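PDB 5DLK: TqaA, which is a fungal nonribosomal peptide synthetase, represented here by its terminal condensation-like (CT) domain, which probably closes the peptide product into a macrocycle. Local coordinates for residues P53-Q58 with H210-R215. Residues are numbered along the deposited sequence; the frame is centred on the assembly and turned at random. Where two conformers were deposited one is given.
Sequences PATQAQ and HYLYHR
T55 meets L212 and R215 through its methyl group. From CB its two branches part. T55 OG1 turns back to the start of helix 56-63 and accepts from Q58 N at 2.9 Å. CG2, anti to the carbonyl carbon (chi1 67° for OG1), reaches across to helix 208-218. There T55 CG2 touches L212 CD2 at 3.5 Å and R215 NH2 at 3.7 Å. The guanidinium takes the methyl obliquely. The other methyl of L212, CD1, lies 3.8 Å from P53 O.

The cap is a capping box. Q58 OE1 returns a bond to T55 N at 2.9 Å, on a lone pair in the carbonyl plane. Both bonds are nearly straight, at 166° and 167°. A valine here would probably leave Q58 N without its cap and the first turn of helix 56-63 less firmly held.

R215 NH1 forms a salt bridge with E367 and a hydrogen bond to the carbonyl of H365. E367 also accepts from Q56 N, so one carboxylate ties both helices of this condensation-type fold. No hydrogen bond crosses directly between 53-58 and 210-215. The threonine divides its work: its hydroxyl caps its own helix, and its methyl makes van der Waals contact with L212 and the R215 guanidinium.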
loop_
_atom_site.group_PDB
_atom_site.type_symbol
_atom_site.label_atom_id
_atom_site.label_comp_id
_atom_site.label_asym_id
_atom_site.label_seq_id
_atom_site.Cartn_x
_atom_site.Cartn_y
_atom_site.Cartn_z
ATOM N N PRO A 53 6.234 -11.983 -12.534
ATOM C CA PRO A 53 6.090 -10.553 -12.829
ATOM C C PRO A 53 5.755 -9.806 -11.545
ATOM O O PRO A 53 5.113 -10.394 -10.658
ATOM C CB PRO A 53 4.911 -10.508 -13.826
ATOM C CG PRO A 53 4.776 -11.948 -14.333
ATOM C CD PRO A 53 5.180 -12.797 -13.165
ATOM N N ALA A 54 6.215 -8.562 -11.434
ATOM C CA ALA A 54 5.738 -7.677 -10.386
ATOM C C ALA A 54 4.339 -7.184 -10.802
ATOM O O ALA A 54 4.079 -7.005 -11.989
ATOM C CB ALA A 54 6.676 -6.523 -10.199
ATOM N N THR A 55 3.456 -6.954 -9.841
ATOM C CA THR A 55 2.108 -6.481 -10.179
ATOM C C THR A 55 2.134 -5.003 -10.536
ATOM O O THR A 55 3.087 -4.283 -10.210
ATOM C CB THR A 55 1.132 -6.675 -9.023
ATOM O OG1 THR A 55 1.509 -5.813 -7.935
ATOM C CG2 THR A 55 1.127 -8.117 -8.556
ATOM N N GLN A 56 1.068 -4.536 -11.183
ATOM C CA GLN A 56 0.954 -3.131 -11.491
ATOM C C GLN A 56 0.978 -2.302 -10.213
ATOM O O GLN A 56 1.585 -1.233 -10.178
ATOM C CB GLN A 56 -0.352 -2.857 -12.270
ATOM C CG GLN A 56 -0.434 -1.447 -12.800
ATOM C CD GLN A 56 -1.565 -1.297 -13.812
ATOM O OE1 GLN A 56 -2.260 -2.253 -14.099
ATOM N NE2 GLN A 56 -1.756 -0.091 -14.321
ATOM N N ALA A 57 0.332 -2.799 -9.162
ATOM C CA ALA A 57 0.309 -2.055 -7.895
ATOM C C ALA A 57 1.708 -1.997 -7.261
ATOM O O ALA A 57 2.134 -0.960 -6.753
ATOM C CB ALA A 57 -0.694 -2.678 -6.921
ATOM N N GLN A 58 2.419 -3.117 -7.282
ATOM C CA GLN A 58 3.821 -3.088 -6.841
ATOM C C GLN A 58 4.621 -2.042 -7.586
ATOM O O GLN A 58 5.397 -1.283 -6.987
ATOM C CB GLN A 58 4.467 -4.461 -7.030
ATOM C CG GLN A 58 4.064 -5.454 -5.970
ATOM C CD GLN A 58 4.783 -6.771 -6.164
ATOM O OE1 GLN A 58 4.644 -7.405 -7.214
ATOM N NE2 GLN A 58 5.597 -7.168 -5.175
ATOM N N HIS A 210 2.221 -17.019 -3.836
ATOM C CA HIS A 210 1.050 -17.901 -3.872
ATOM C C HIS A 210 -0.255 -17.137 -4.135
ATOM O O HIS A 210 -1.215 -17.681 -4.672
ATOM C CB HIS A 210 0.947 -18.685 -2.568
ATOM C CG HIS A 210 2.141 -19.544 -2.299
ATOM N ND1 HIS A 210 2.598 -19.814 -1.026
ATOM C CD2 HIS A 210 2.990 -20.172 -3.145
ATOM C CE1 HIS A 210 3.671 -20.580 -1.101
ATOM N NE2 HIS A 210 3.930 -20.813 -2.376
ATOM N N TYR A 211 -0.283 -15.875 -3.740
ATOM C CA TYR A 211 -1.376 -14.990 -4.115
ATOM C C TYR A 211 -1.406 -14.811 -5.628
ATOM O O TYR A 211 -2.468 -14.914 -6.258
ATOM C CB TYR A 211 -1.203 -13.646 -3.408
ATOM C CG TYR A 211 -2.243 -12.599 -3.742
ATOM C CD1 TYR A 211 -3.475 -12.593 -3.110
ATOM C CD2 TYR A 211 -1.968 -11.598 -4.668
ATOM C CE1 TYR A 211 -4.419 -11.615 -3.392
ATOM C CE2 TYR A 211 -2.906 -10.633 -4.968
ATOM C CZ TYR A 211 -4.128 -10.647 -4.326
ATOM O OH TYR A 211 -5.064 -9.680 -4.615
ATOM N N LEU A 212 -0.235 -14.569 -6.205
ATOM C CA LEU A 212 -0.110 -14.367 -7.643
ATOM C C LEU A 212 -0.499 -15.631 -8.429
ATOM O O LEU A 212 -1.221 -15.545 -9.430
ATOM C CB LEU A 212 1.305 -13.922 -8.000
ATOM C CG LEU A 212 1.723 -12.561 -7.421
ATOM C CD1 LEU A 212 3.082 -12.145 -7.951
ATOM C CD2 LEU A 212 0.656 -11.507 -7.735
ATOM N N TYR A 213 -0.037 -16.800 -7.988
ATOM C CA TYR A 213 -0.433 -18.050 -8.661
ATOM C C TYR A 213 -1.942 -18.273 -8.580
ATOM O O TYR A 213 -2.579 -18.685 -9.561
ATOM C CB TYR A 213 0.311 -19.255 -8.064
ATOM C CG TYR A 213 1.770 -19.291 -8.470
ATOM C CD1 TYR A 213 2.134 -19.378 -9.809
ATOM C CD2 TYR A 213 2.784 -19.237 -7.516
ATOM C CE1 TYR A 213 3.474 -19.398 -10.192
ATOM C CE2 TYR A 213 4.122 -19.261 -7.887
ATOM C CZ TYR A 213 4.462 -19.343 -9.223
ATOM O OH TYR A 213 5.784 -19.367 -9.609
ATOM N N HIS A 214 -2.513 -18.003 -7.414
ATOM C CA HIS A 214 -3.954 -18.155 -7.224
ATOM C C HIS A 214 -4.773 -17.214 -8.128
ATOM O O HIS A 214 -5.794 -17.634 -8.686
ATOM C CB HIS A 214 -4.307 -17.930 -5.761
ATOM C CG HIS A 214 -5.680 -18.390 -5.397
ATOM N ND1 HIS A 214 -6.814 -17.666 -5.704
ATOM C CD2 HIS A 214 -6.106 -19.512 -4.769
ATOM C CE1 HIS A 214 -7.880 -18.316 -5.269
ATOM N NE2 HIS A 214 -7.478 -19.437 -4.696
ATOM N N ARG A 215 -4.339 -15.959 -8.280
ATOM C CA ARG A 215 -4.983 -15.053 -9.242
ATOM C C ARG A 215 -5.028 -15.643 -10.650
ATOM O O ARG A 215 -6.052 -15.564 -11.337
ATOM C CB ARG A 215 -4.268 -13.705 -9.316
ATOM C CG ARG A 215 -4.452 -12.807 -8.120
ATOM C CD ARG A 215 -4.230 -11.349 -8.532
ATOM N NE ARG A 215 -2.977 -11.171 -9.263
ATOM C CZ ARG A 215 -2.603 -10.027 -9.829
ATOM N NH1 ARG A 215 -3.391 -8.956 -9.753
ATOM N NH2 ARG A 215 -1.444 -9.950 -10.472
#